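Local structure of alginate lyase (Paenibacillus sp. FPU-7, 6KFN) at residues A[26-31]-A[54-59]; A[39-44]-A[73-78]; A[86-91]-A[110-115]; A[153-158]-A[186-191]; A[169-174]-A[195-200]. The protein cleaves the polysaccharide alginate as a polysaccharide lyase, probably by beta-elimination, and is built as a right-handed parallel beta-helix. All blocks are in the same frame, centred on the assembly; numbering follows the deposited sequence. Where two conformers were deposited one is given.

Contact 1 (A[26-31]-A[54-59])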
# COMPACT_ATOMS: atom_id res chain seq x y z
N ASP A 26 -9.62 -3.13 22.68
CA ASP A 26 -10.42 -2.44 21.65
C ASP A 26 -10.30 -0.95 21.96
O ASP A 26 -10.95 -0.47 22.88
CB ASP A 26 -11.84 -2.95 21.70
CG ASP A 26 -12.71 -2.51 20.56
OD1 ASP A 26 -12.18 -2.08 19.53
OD2 ASP A 26 -13.96 -2.65 20.70
N ILE A 27 -9.45 -0.28 21.19
CA ILE A 27 -9.19 1.15 21.34
C ILE A 27 -10.11 1.86 20.34
O ILE A 27 -9.93 1.73 19.13
CB ILE A 27 -7.72 1.47 21.10
CG1 ILE A 27 -6.82 0.67 22.04
CG2 ILE A 27 -7.50 2.98 21.22
CD1 ILE A 27 -5.33 0.75 21.66
N VAL A 28 -11.10 2.56 20.88
CA VAL A 28 -12.23 3.07 20.11
C VAL A 28 -12.16 4.59 20.09
O VAL A 28 -12.28 5.23 21.14
CB VAL A 28 -13.57 2.59 20.68
CG1 VAL A 28 -14.70 3.04 19.76
CG2 VAL A 28 -13.58 1.06 20.86
N LEU A 29 -11.92 5.16 18.92
CA LEU A 29 -11.63 6.58 18.77
C LEU A 29 -12.88 7.36 18.35
O LEU A 29 -13.60 6.99 17.42
CB LEU A 29 -10.52 6.78 17.76
CG LEU A 29 -9.21 6.05 18.08
CD1 LEU A 29 -8.13 6.47 17.12
CD2 LEU A 29 -8.81 6.30 19.52
N ALA A 30 -13.14 8.45 19.06
CA ALA A 30 -14.35 9.23 18.86
C ALA A 30 -14.47 9.79 17.45
O ALA A 30 -13.51 10.31 16.88
CB ALA A 30 -14.38 10.38 19.86
N GLU A 31 -15.67 9.70 16.87
CA GLU A 31 -15.94 10.31 15.58
C GLU A 31 -15.72 11.81 15.63
O GLU A 31 -16.01 12.47 16.62
CB GLU A 31 -17.37 10.01 15.13
CG GLU A 31 -17.58 8.57 14.72
CD GLU A 31 -18.93 8.38 14.09
OE1 GLU A 31 -19.82 7.81 14.74
OE2 GLU A 31 -19.13 8.84 12.94
N ARG A 54 -9.81 1.49 16.21
CA ARG A 54 -10.90 1.71 15.26
C ARG A 54 -11.62 2.99 15.56
O ARG A 54 -11.59 3.51 16.67
CB ARG A 54 -11.87 0.52 15.25
CG ARG A 54 -12.63 0.35 16.54
CD ARG A 54 -13.52 -0.87 16.46
NE ARG A 54 -14.19 -1.15 17.72
CZ ARG A 54 -15.38 -0.72 18.07
NH1 ARG A 54 -16.12 0.04 17.26
NH2 ARG A 54 -15.87 -1.02 19.26
N SER A 55 -12.34 3.48 14.57
CA SER A 55 -13.24 4.58 14.76
C SER A 55 -14.52 4.05 15.43
O SER A 55 -14.99 2.94 15.17
CB SER A 55 -13.49 5.18 13.37
OG SER A 55 -14.21 6.38 13.42
N ALA A 56 -15.10 4.91 16.28
CA ALA A 56 -16.35 4.57 16.93
C ALA A 56 -17.49 4.41 15.93
O ALA A 56 -18.44 3.68 16.20
CB ALA A 56 -16.72 5.65 17.98
N GLY A 57 -17.42 5.10 14.80
CA GLY A 57 -18.43 4.96 13.76
C GLY A 57 -17.88 5.48 12.44
O GLY A 57 -16.77 6.00 12.37
N SER A 58 -18.68 5.33 11.39
CA SER A 58 -18.23 5.65 10.04
C SER A 58 -18.83 6.90 9.46
O SER A 58 -18.51 7.24 8.32
CB SER A 58 -18.50 4.49 9.08
OG SER A 58 -19.87 4.18 9.09
N VAL A 59 -19.71 7.59 10.18
CA VAL A 59 -20.27 8.81 9.62
C VAL A 59 -19.20 9.87 9.50
O VAL A 59 -19.07 10.53 8.47
CB VAL A 59 -21.48 9.29 10.44
CG1 VAL A 59 -21.93 10.68 9.96
CG2 VAL A 59 -22.62 8.29 10.33
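Arg-54 grips Asp-26 side-on with two nitrogens. NE bonds OD1 of Asp-26 at 2.9 Å, on the syn lone pair, and NH2 of Arg-54 bonds OD2 of Asp-26, also at 2.9 Å. The second bond is the straighter one, 165° at the hydrogen. The carboxylate and guanidinium planes lie 27° apart, so the salt bridge is nearly flat. With chi1 at 66°, Arg-54 CG is held over its own main chain, and from there the side chain runs extended to NE, back along the neighbouring strand to Asp-26. Val-28 lies alongside and lays its methyls over one guanidinium face, with CG2 3.5 Å from NH2 of Arg-54. Its other methyl, CG1, packs on Ala-56 CB at 3.7 Å. The backbones pair in parallel through Arg-54 N to Ile-27 O, Leu-29 N to Arg-54 O and Ala-56 N to Leu-29 O. Past the strands, Glu-31 reaches over Gly-57, its OE1 3.3 Å from Gly-57 CA; its OE2 accepts from Asn-60 N. These are rungs of adjoining coils of the beta-helix near its N-terminal end. Strand 4-8 flanks strand 25-29 on the other side, and helix 11-19 packs on Ile-27 and Leu-29.

Contact 2 (A[39-44]-A[73-78])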
# COMPACT_ATOMS: atom_id res chain seq x y z
N PHE A 39 1.87 8.17 16.27
CA PHE A 39 1.39 7.09 17.15
C PHE A 39 2.09 5.77 16.85
O PHE A 39 2.35 5.46 15.69
CB PHE A 39 -0.11 6.97 16.94
CG PHE A 39 -0.83 8.22 17.39
CD1 PHE A 39 -0.86 8.58 18.73
CD2 PHE A 39 -1.46 9.03 16.46
CE1 PHE A 39 -1.46 9.77 19.13
CE2 PHE A 39 -2.06 10.22 16.84
CZ PHE A 39 -2.05 10.57 18.18
N LYS A 40 2.40 5.01 17.91
CA LYS A 40 3.22 3.81 17.85
C LYS A 40 2.48 2.60 18.39
O LYS A 40 2.16 2.54 19.58
CB LYS A 40 4.53 4.02 18.62
CG LYS A 40 5.42 5.15 18.08
CD LYS A 40 6.52 5.52 19.07
CE LYS A 40 7.28 6.76 18.62
NZ LYS A 40 6.37 7.95 18.48
N ALA A 41 2.20 1.65 17.51
CA ALA A 41 1.54 0.40 17.85
C ALA A 41 2.63 -0.68 17.96
O ALA A 41 3.04 -1.25 16.96
CB ALA A 41 0.49 0.06 16.79
N GLU A 42 3.12 -0.89 19.19
CA GLU A 42 4.32 -1.69 19.45
C GLU A 42 4.04 -3.09 19.99
O GLU A 42 4.80 -4.01 19.72
CB GLU A 42 5.26 -0.97 20.44
CG GLU A 42 5.82 0.33 19.94
CD GLU A 42 6.75 1.07 20.88
OE1 GLU A 42 6.80 0.77 22.09
OE2 GLU A 42 7.45 1.98 20.41
N ALA A 43 3.02 -3.25 20.80
CA ALA A 43 2.67 -4.52 21.41
C ALA A 43 2.19 -5.49 20.34
O ALA A 43 1.92 -5.10 19.21
CB ALA A 43 1.57 -4.29 22.46
N SER A 44 2.09 -6.76 20.69
CA SER A 44 1.54 -7.77 19.80
C SER A 44 0.31 -8.41 20.38
O SER A 44 0.26 -8.79 21.57
CB SER A 44 2.56 -8.87 19.50
OG SER A 44 3.61 -8.37 18.70
N TYR A 73 4.98 10.01 10.80
CA TYR A 73 4.05 9.03 10.25
C TYR A 73 2.73 9.26 10.95
O TYR A 73 2.66 9.82 12.05
CB TYR A 73 4.55 7.63 10.50
CG TYR A 73 5.14 7.49 11.86
CD1 TYR A 73 4.35 7.33 12.96
CD2 TYR A 73 6.52 7.49 12.03
CE1 TYR A 73 4.89 7.18 14.23
CE2 TYR A 73 7.09 7.34 13.29
CZ TYR A 73 6.28 7.20 14.38
OH TYR A 73 6.80 7.05 15.63
N SER A 74 1.66 8.82 10.32
CA SER A 74 0.41 8.84 11.04
C SER A 74 0.35 7.71 12.06
O SER A 74 -0.08 7.90 13.20
CB SER A 74 -0.79 8.75 10.12
OG SER A 74 -0.72 9.66 9.02
N LEU A 75 0.82 6.53 11.67
CA LEU A 75 0.83 5.36 12.54
C LEU A 75 2.02 4.50 12.16
O LEU A 75 2.24 4.22 10.98
CB LEU A 75 -0.48 4.59 12.37
CG LEU A 75 -0.67 3.35 13.26
CD1 LEU A 75 -0.74 3.75 14.77
CD2 LEU A 75 -1.90 2.58 12.86
N TYR A 76 2.77 4.05 13.17
CA TYR A 76 3.95 3.20 13.00
C TYR A 76 3.66 1.90 13.74
O TYR A 76 3.53 1.91 14.97
CB TYR A 76 5.19 3.88 13.57
CG TYR A 76 6.49 3.14 13.44
CD1 TYR A 76 6.77 2.32 12.37
CD2 TYR A 76 7.47 3.25 14.40
CE1 TYR A 76 8.01 1.70 12.22
CE2 TYR A 76 8.70 2.64 14.28
CZ TYR A 76 8.96 1.85 13.20
OH TYR A 76 10.19 1.26 13.11
N VAL A 77 3.55 0.79 13.02
CA VAL A 77 3.17 -0.51 13.58
C VAL A 77 4.41 -1.39 13.57
O VAL A 77 4.98 -1.66 12.52
CB VAL A 77 2.03 -1.16 12.77
CG1 VAL A 77 1.59 -2.44 13.48
CG2 VAL A 77 0.86 -0.21 12.57
N THR A 78 4.79 -1.88 14.76
CA THR A 78 5.94 -2.74 14.95
C THR A 78 5.60 -4.03 15.66
O THR A 78 6.51 -4.82 15.91
CB THR A 78 7.10 -2.02 15.65
OG1 THR A 78 6.62 -1.48 16.87
CG2 THR A 78 7.68 -0.92 14.79
O HOH W 1 7.38 -3.28 18.83
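Phe-39, Lys-40 and Ala-41 pair in parallel register with Leu-75, Tyr-76 and Val-77. The axes of strands 39-41 and 75-77 come within 4.8 Å and diverge by 21°. Tyr-76 N bonds Phe-39 O, Ala-41 N bonds Tyr-76 O, and Thr-78 N bonds Ala-41 O, each at 2.9 Å. On the Phe-39 face, Leu-75 CD1 meets Phe-39 CB at 3.9 Å and Val-77 CG2 meets Ala-41 CB at 4.2 Å. On the other face, Lys-40 crosses Tyr-73 at about a right angle. The lysine chain bends at its last torsion (chi4 59°), which brings NZ to the ring edge, in a weak 3.0 Å bond to Tyr-73 OH. The same NZ also donates to Ser-38 O. Tyr-76 CB lies over one face of the Tyr-73 ring. A water donates to Glu-42 O at 2.8 Å and also bonds Thr-78 OG1, bridging the two segments just past their strands. Strand 39-41 is the outermost of its parallel sheet within the chain, and strand 94-99 follows strand 73-77. Inside the coil, Trp-82 and Ile-84 of strand 82-85 back Ala-41, Leu-75 and Val-77, while Phe-39 packs on Ala-11, Leu-14 and Leu-18 of helix 11-19.

Contact 3 (A[86-91]-A[110-115])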
# COMPACT_ATOMS: atom_id res chain seq x y z
N GLY A 86 -11.37 1.55 9.93
CA GLY A 86 -12.29 2.67 9.84
C GLY A 86 -11.72 4.02 10.12
O GLY A 86 -12.47 4.94 10.39
N LEU A 87 -10.43 4.21 10.04
CA LEU A 87 -9.76 5.44 10.38
C LEU A 87 -9.29 6.19 9.14
O LEU A 87 -8.99 5.60 8.11
CB LEU A 87 -8.53 5.13 11.24
CG LEU A 87 -8.87 4.53 12.62
CD1 LEU A 87 -7.64 3.96 13.28
CD2 LEU A 87 -9.45 5.57 13.51
N LYS A 88 -9.17 7.49 9.30
CA LYS A 88 -8.45 8.34 8.36
C LYS A 88 -7.03 8.56 8.89
O LYS A 88 -6.82 8.67 10.11
CB LYS A 88 -9.17 9.68 8.21
CG LYS A 88 -10.54 9.58 7.59
CD LYS A 88 -11.31 10.90 7.55
CE LYS A 88 -12.56 10.83 6.77
NZ LYS A 88 -13.22 12.18 6.79
N MET A 89 -6.07 8.64 7.98
CA MET A 89 -4.68 8.91 8.31
C MET A 89 -4.17 9.99 7.36
O MET A 89 -4.31 9.86 6.15
CB MET A 89 -3.76 7.68 8.18
CG MET A 89 -3.89 6.59 9.24
SD MET A 89 -5.24 5.48 8.94
CE MET A 89 -4.97 4.32 10.33
N THR A 90 -3.57 11.04 7.91
CA THR A 90 -3.15 12.16 7.11
C THR A 90 -1.99 12.90 7.75
O THR A 90 -1.63 12.67 8.90
CB THR A 90 -4.36 13.09 6.89
OG1 THR A 90 -4.08 14.04 5.87
CG2 THR A 90 -4.77 13.87 8.13
N GLY A 91 -1.45 13.86 6.99
CA GLY A 91 -0.67 14.90 7.62
C GLY A 91 0.70 14.49 8.14
O GLY A 91 1.16 15.02 9.17
N GLU A 110 -8.85 5.54 5.07
CA GLU A 110 -8.72 6.62 4.10
C GLU A 110 -7.42 7.34 4.42
O GLU A 110 -7.32 7.95 5.49
CB GLU A 110 -9.94 7.54 4.18
CG GLU A 110 -9.95 8.64 3.16
CD GLU A 110 -11.12 9.62 3.26
OE1 GLU A 110 -12.08 9.34 3.98
OE2 GLU A 110 -11.02 10.68 2.62
N ILE A 111 -6.43 7.23 3.52
CA ILE A 111 -5.06 7.67 3.79
C ILE A 111 -4.72 8.70 2.72
O ILE A 111 -4.79 8.39 1.53
CB ILE A 111 -4.08 6.49 3.75
CG1 ILE A 111 -4.51 5.43 4.76
CG2 ILE A 111 -2.66 6.97 3.96
CD1 ILE A 111 -3.74 4.15 4.68
N TYR A 112 -4.39 9.93 3.14
CA TYR A 112 -4.29 11.01 2.16
C TYR A 112 -3.48 12.16 2.71
O TYR A 112 -3.34 12.35 3.92
CB TYR A 112 -5.72 11.52 1.78
CG TYR A 112 -6.50 12.03 2.99
CD1 TYR A 112 -7.17 11.13 3.82
CD2 TYR A 112 -6.51 13.36 3.36
CE1 TYR A 112 -7.83 11.52 4.94
CE2 TYR A 112 -7.20 13.78 4.55
CZ TYR A 112 -7.84 12.81 5.32
OH TYR A 112 -8.53 13.09 6.50
N ASP A 113 -2.99 12.97 1.77
CA ASP A 113 -2.19 14.16 2.06
C ASP A 113 -0.93 13.77 2.86
O ASP A 113 -0.69 14.19 3.99
CB ASP A 113 -2.98 15.29 2.71
CG ASP A 113 -4.04 15.87 1.81
OD1 ASP A 113 -3.97 15.74 0.58
OD2 ASP A 113 -4.99 16.47 2.39
N ILE A 114 -0.12 12.95 2.19
CA ILE A 114 1.07 12.31 2.73
C ILE A 114 2.29 12.83 1.96
O ILE A 114 2.26 12.95 0.73
CB ILE A 114 0.95 10.77 2.59
CG1 ILE A 114 -0.30 10.23 3.30
CG2 ILE A 114 2.19 10.08 3.09
CD1 ILE A 114 -0.38 10.53 4.78
N GLY A 115 3.37 13.12 2.69
CA GLY A 115 4.55 13.68 2.04
C GLY A 115 5.23 12.72 1.06
O GLY A 115 5.61 13.13 -0.05
O HOH W 2 -11.90 13.01 3.93
O HOH W 3 -5.01 16.54 5.27
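Lys-88 pairs with Glu-110 and Met-89 with Ile-111 in two successive rungs of the parallel beta-helix, just before the chain turns a corner. The strand axes are 11° apart and approach to 4.6 Å. Glu-110 N bonds Leu-87 O, Met-89 N bonds Glu-110 O, and Tyr-112 N bonds Met-89 O. Met-89 CB meets Ile-111 CG1 at 4.2 Å on the inner face, and both residues touch Ile-96 of strand 94-99. The outer face carries the polar side chains. Here Thr-90 and Tyr-112 meet through their side chains. A chi1 of 59° tucks Tyr-112 CG over its own backbone and folds the ring back over the neighbouring rung. Thr-90 CB sits over one ring face, a CH-pi contact 4.0 Å from the centroid. Thr-90 OG1 donates to Tyr-112 O at 2.7 Å, coming from well above the carbonyl plane. Lys-88 CB approaches the edge of the same ring. Another ring, Tyr-136 of the following coil, meets Tyr-112 with its plane nearly parallel. At the corner, Gly-91 N bonds Asp-113 O at 3.1 Å, and a water donates to both Thr-90 OG1 and Asp-113 OD2. Lys-88 and Glu-110 run side by side, but their charges do not close into a salt bridge: Lys-88 NZ stays 4.2 Å from Glu-110 OE1. Glu-110 OE2 is instead bonded to Tyr-136 OH and takes a 2.8 Å bond from a water. That water links weakly to the lysine, so the ammonium probably steadies the carboxylate's negative charge through space and through the water, without direct contact.

Contact 4 (A[153-158]-A[186-191])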
# COMPACT_ATOMS: atom_id res chain seq x y z
N SER A 153 11.81 -3.35 0.47
CA SER A 153 12.89 -2.40 0.41
C SER A 153 13.70 -2.60 -0.86
O SER A 153 13.94 -3.72 -1.34
CB SER A 153 13.85 -2.58 1.60
OG SER A 153 13.21 -2.28 2.82
N ASP A 154 14.18 -1.49 -1.42
CA ASP A 154 15.17 -1.52 -2.50
C ASP A 154 16.41 -2.28 -2.05
O ASP A 154 16.77 -2.28 -0.86
CB ASP A 154 15.55 -0.06 -2.84
CG ASP A 154 16.49 0.09 -4.00
OD1 ASP A 154 16.02 0.05 -5.17
OD2 ASP A 154 17.70 0.25 -3.73
N LYS A 155 17.10 -2.88 -3.02
CA LYS A 155 18.32 -3.65 -2.75
C LYS A 155 19.36 -2.89 -1.95
O LYS A 155 20.09 -3.49 -1.17
CB LYS A 155 18.91 -4.15 -4.07
CG LYS A 155 19.37 -3.06 -5.03
CD LYS A 155 19.83 -3.63 -6.36
CE LYS A 155 20.25 -2.56 -7.33
NZ LYS A 155 20.65 -3.19 -8.61
N GLY A 156 19.45 -1.57 -2.13
CA GLY A 156 20.42 -0.80 -1.37
C GLY A 156 20.15 -0.76 0.12
O GLY A 156 21.03 -0.33 0.88
N LYS A 157 18.96 -1.16 0.54
CA LYS A 157 18.58 -1.20 1.95
C LYS A 157 18.44 -2.62 2.48
O LYS A 157 18.09 -2.77 3.66
CB LYS A 157 17.26 -0.45 2.16
CG LYS A 157 17.42 1.04 1.94
CD LYS A 157 18.24 1.71 3.04
CE LYS A 157 18.43 3.23 2.76
NZ LYS A 157 17.11 3.85 2.68
N TRP A 158 18.76 -3.67 1.70
CA TRP A 158 18.61 -5.02 2.24
C TRP A 158 19.53 -5.29 3.43
O TRP A 158 19.20 -6.13 4.27
CB TRP A 158 18.91 -6.07 1.17
CG TRP A 158 17.86 -6.18 0.11
CD1 TRP A 158 16.73 -5.43 -0.08
CD2 TRP A 158 17.85 -7.17 -0.93
NE1 TRP A 158 16.02 -5.90 -1.17
CE2 TRP A 158 16.69 -6.98 -1.71
CE3 TRP A 158 18.71 -8.23 -1.27
CZ2 TRP A 158 16.37 -7.80 -2.78
CZ3 TRP A 158 18.39 -9.05 -2.33
CH2 TRP A 158 17.23 -8.83 -3.09
N ILE A 186 6.22 -2.98 -5.74
CA ILE A 186 6.51 -4.25 -5.08
C ILE A 186 8.01 -4.49 -5.24
O ILE A 186 8.48 -4.74 -6.35
CB ILE A 186 5.69 -5.38 -5.70
CG1 ILE A 186 4.19 -5.10 -5.58
CG2 ILE A 186 6.07 -6.71 -5.06
CD1 ILE A 186 3.29 -6.07 -6.30
N LYS A 187 8.77 -4.38 -4.15
CA LYS A 187 10.21 -4.40 -4.27
C LYS A 187 10.81 -5.79 -4.42
O LYS A 187 10.28 -6.81 -3.97
CB LYS A 187 10.85 -3.74 -3.04
CG LYS A 187 10.53 -2.25 -2.93
CD LYS A 187 11.05 -1.50 -4.17
CE LYS A 187 10.88 -0.02 -4.17
NZ LYS A 187 11.23 0.62 -5.46
N GLU A 188 11.99 -5.78 -5.05
CA GLU A 188 12.87 -6.93 -5.03
C GLU A 188 13.03 -7.43 -3.61
O GLU A 188 13.17 -6.66 -2.66
CB GLU A 188 14.22 -6.57 -5.65
CG GLU A 188 14.99 -5.42 -4.98
CD GLU A 188 14.74 -4.01 -5.52
OE1 GLU A 188 13.60 -3.71 -5.96
OE2 GLU A 188 15.71 -3.22 -5.47
N GLY A 189 13.06 -8.76 -3.47
CA GLY A 189 13.20 -9.43 -2.19
C GLY A 189 11.90 -9.90 -1.57
O GLY A 189 11.92 -10.76 -0.70
N THR A 190 10.77 -9.30 -2.00
CA THR A 190 9.47 -9.72 -1.52
C THR A 190 8.96 -10.90 -2.33
O THR A 190 9.23 -11.00 -3.54
CB THR A 190 8.45 -8.57 -1.57
OG1 THR A 190 8.10 -8.24 -2.93
CG2 THR A 190 8.92 -7.35 -0.81
N VAL A 191 8.18 -11.75 -1.67
CA VAL A 191 7.59 -12.92 -2.29
C VAL A 191 6.10 -12.97 -1.97
O VAL A 191 5.71 -12.84 -0.82
CB VAL A 191 8.29 -14.20 -1.79
CG1 VAL A 191 7.66 -15.41 -2.27
CG2 VAL A 191 9.78 -14.19 -2.15
O HOH W 4 12.12 -6.04 -0.15
O HOH W 5 13.45 -0.96 -6.45
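Glu-188 folds its side chain into the 153-158 loop. CB lies 3.8 Å from CZ2 of Trp-158, with CG closer to the same ring carbon at 3.5 Å. The chain is folded twice, at chi1 (59°) and again at chi2 (-91°), and this turns the carboxylate toward the backbone of Lys-155. CD passes 3.6 Å from Lys-155 N. At the tip, OE2 accepts from Lys-155 N at 2.8 Å, met from above the carboxylate plane. OE1 lies 2.8 Å from a water that also contacts Asp-154 OD1 and accepts from Lys-187 NZ. The backbone of Glu-188 takes part too, since its O receives a weak bond from Trp-158 NE1, whose stronger bond goes to Ser-153 O. Gly-189, in the type II turn 187-190, lets the chain pass close to the indole. In one of its two conformers, Asp-154 accepts at OD2 from Gly-156 N in an Asx turn, and its OD1 stands 3.3 Å from Glu-188 OE2, two acceptors with like charge. The Lys-155 amide, and Lys-187 acting through the water, probably offset this repulsion. Lys-187 also bonds Asp-185, a ligand of a sodium ion, so the loop pair adjoins that metal site.

Contact 5 (A[169-174]-A[195-200])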
# COMPACT_ATOMS: atom_id res chain seq x y z
N VAL A 169 -1.22 -8.74 1.25
CA VAL A 169 -2.39 -8.71 0.40
C VAL A 169 -2.97 -7.30 0.36
O VAL A 169 -3.18 -6.68 1.40
CB VAL A 169 -3.44 -9.72 0.87
CG1 VAL A 169 -4.70 -9.66 0.03
CG2 VAL A 169 -2.86 -11.15 0.88
N ILE A 170 -3.28 -6.85 -0.85
CA ILE A 170 -3.92 -5.59 -1.14
C ILE A 170 -5.21 -5.94 -1.86
O ILE A 170 -5.15 -6.49 -2.97
CB ILE A 170 -3.01 -4.71 -2.02
CG1 ILE A 170 -1.68 -4.38 -1.28
CG2 ILE A 170 -3.74 -3.46 -2.49
CD1 ILE A 170 -0.53 -4.13 -2.12
N SER A 171 -6.37 -5.73 -1.22
CA SER A 171 -7.63 -6.30 -1.70
C SER A 171 -8.74 -5.28 -1.65
O SER A 171 -9.07 -4.77 -0.58
CB SER A 171 -8.00 -7.52 -0.86
OG SER A 171 -9.17 -8.10 -1.30
N GLY A 172 -9.35 -4.96 -2.79
CA GLY A 172 -10.46 -4.04 -2.77
C GLY A 172 -10.07 -2.63 -2.37
O GLY A 172 -10.81 -1.96 -1.63
N VAL A 173 -8.91 -2.17 -2.81
CA VAL A 173 -8.41 -0.84 -2.49
C VAL A 173 -8.57 0.07 -3.70
O VAL A 173 -8.38 -0.35 -4.83
CB VAL A 173 -6.94 -0.92 -1.99
CG1 VAL A 173 -6.28 0.42 -1.64
CG2 VAL A 173 -6.87 -1.82 -0.73
N ARG A 174 -8.85 1.32 -3.44
CA ARG A 174 -8.83 2.37 -4.45
C ARG A 174 -7.59 3.20 -4.22
O ARG A 174 -7.35 3.65 -3.11
CB ARG A 174 -10.06 3.26 -4.31
CG ARG A 174 -10.26 4.22 -5.47
CD ARG A 174 -11.56 5.00 -5.22
NE ARG A 174 -12.69 4.18 -5.58
CZ ARG A 174 -13.13 4.00 -6.83
NH1 ARG A 174 -12.58 4.62 -7.85
NH2 ARG A 174 -14.14 3.17 -7.06
N VAL A 195 -2.30 -8.44 -5.28
CA VAL A 195 -3.07 -7.22 -5.52
C VAL A 195 -4.33 -7.65 -6.25
O VAL A 195 -4.24 -8.16 -7.38
CB VAL A 195 -2.31 -6.21 -6.38
CG1 VAL A 195 -3.17 -4.97 -6.57
CG2 VAL A 195 -0.95 -5.87 -5.74
N GLU A 196 -5.49 -7.49 -5.61
CA GLU A 196 -6.72 -8.03 -6.19
C GLU A 196 -7.86 -7.06 -6.01
O GLU A 196 -7.94 -6.32 -5.01
CB GLU A 196 -7.11 -9.39 -5.55
CG GLU A 196 -7.42 -9.27 -4.06
CD GLU A 196 -7.88 -10.57 -3.42
OE1 GLU A 196 -7.64 -11.64 -4.03
OE2 GLU A 196 -8.42 -10.50 -2.29
N ASN A 197 -8.79 -7.09 -6.96
CA ASN A 197 -10.09 -6.42 -6.82
C ASN A 197 -9.97 -4.92 -6.55
O ASN A 197 -10.86 -4.35 -5.90
CB ASN A 197 -10.95 -7.10 -5.75
CG ASN A 197 -11.06 -8.58 -5.95
OD1 ASN A 197 -11.13 -9.06 -7.03
ND2 ASN A 197 -11.12 -9.31 -4.84
N SER A 198 -8.92 -4.30 -7.04
CA SER A 198 -8.60 -2.93 -6.73
C SER A 198 -8.81 -2.03 -7.95
O SER A 198 -8.99 -2.51 -9.07
CB SER A 198 -7.18 -2.84 -6.17
OG SER A 198 -7.11 -3.51 -4.90
N VAL A 199 -8.83 -0.72 -7.70
CA VAL A 199 -9.11 0.27 -8.73
C VAL A 199 -8.03 1.34 -8.66
O VAL A 199 -7.80 1.93 -7.60
CB VAL A 199 -10.50 0.89 -8.58
CG1 VAL A 199 -10.74 1.92 -9.71
CG2 VAL A 199 -11.57 -0.18 -8.60
N PHE A 200 -7.41 1.61 -9.80
CA PHE A 200 -6.30 2.55 -9.92
C PHE A 200 -6.75 3.76 -10.73
O PHE A 200 -7.03 3.65 -11.92
CB PHE A 200 -5.11 1.88 -10.60
CG PHE A 200 -4.76 0.54 -10.02
CD1 PHE A 200 -4.66 0.35 -8.63
CD2 PHE A 200 -4.60 -0.57 -10.84
CE1 PHE A 200 -4.41 -0.92 -8.11
CE2 PHE A 200 -4.32 -1.83 -10.32
CZ PHE A 200 -4.24 -2.01 -8.96
O HOH W 6 -11.65 -7.61 -2.38
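Ser-171 and Glu-196 meet side chain to side chain. Ser-171 OG donates to Glu-196 OE2 at 2.7 Å, on the anti lone pair. Glu-196 starts out folded over its own strand (chi1 63°), and the extended chain beyond CG then runs across to the serine. Its other oxygen, OE1, forms a salt bridge with Arg-225. The carboxylate is thus held from both neighbouring strands. A water donates to Ser-171 OG and accepts from Asn-197 ND2. Ser-198 does different work. Its OG sits beside its backbone N (chi1 -66°), where it accepts from Val-173 N at 3.1 Å and donates to Glu-196 O at 2.9 Å. The hydroxyl therefore bridges the bend where Gly-172 and Asn-197 both take positive phi. Glu-196 O also accepts from Gly-172 N at 3.0 Å. Parallel pairing frames the bend: Glu-196 N bonds Ile-170 O before it, and Val-199 N bonds Val-173 O after it. On the inner face, Ile-170 CD1 and Val-195 CG2 lie side by side at 4.0 Å. On the outer face, Arg-174 lays its guanidinium over Val-199, with NH1 3.8 Å from CG1 of Val-199. These are successive coils of the beta-helix. Strand 129-131 lies beside 169-171, and strand 223-230 follows on the far side of 195-200. Ile-184 of strand 184-186 closes the interior against Ile-170, Val-195 and Phe-200.

The five contacts sample the right-handed beta-helix from its N-terminal end past its middle. Contacts 1 and 2 interleave along the chain, then contact 3 follows, and contacts 4 and 5 interleave again. Contact 2 belongs to the ten-strand parallel sheet that begins with strand 39-41. Contacts 1, 3 and 5 lie in the other strand ladders. Contact 3 touches contact 1 through Ser-55 and Leu-87, and contact 2 through Ser-74 and Thr-90. Their centres are about 15 Å from it in both cases. Contact 4 joins loops leaving strands 149-151 and 184-186, its centre about 35 Å from contact 1. Ile-186 packs on Val-195 of contact 5. Coil-to-coil pairing thus carries the scaffold, with contact 4 next to a sodium site.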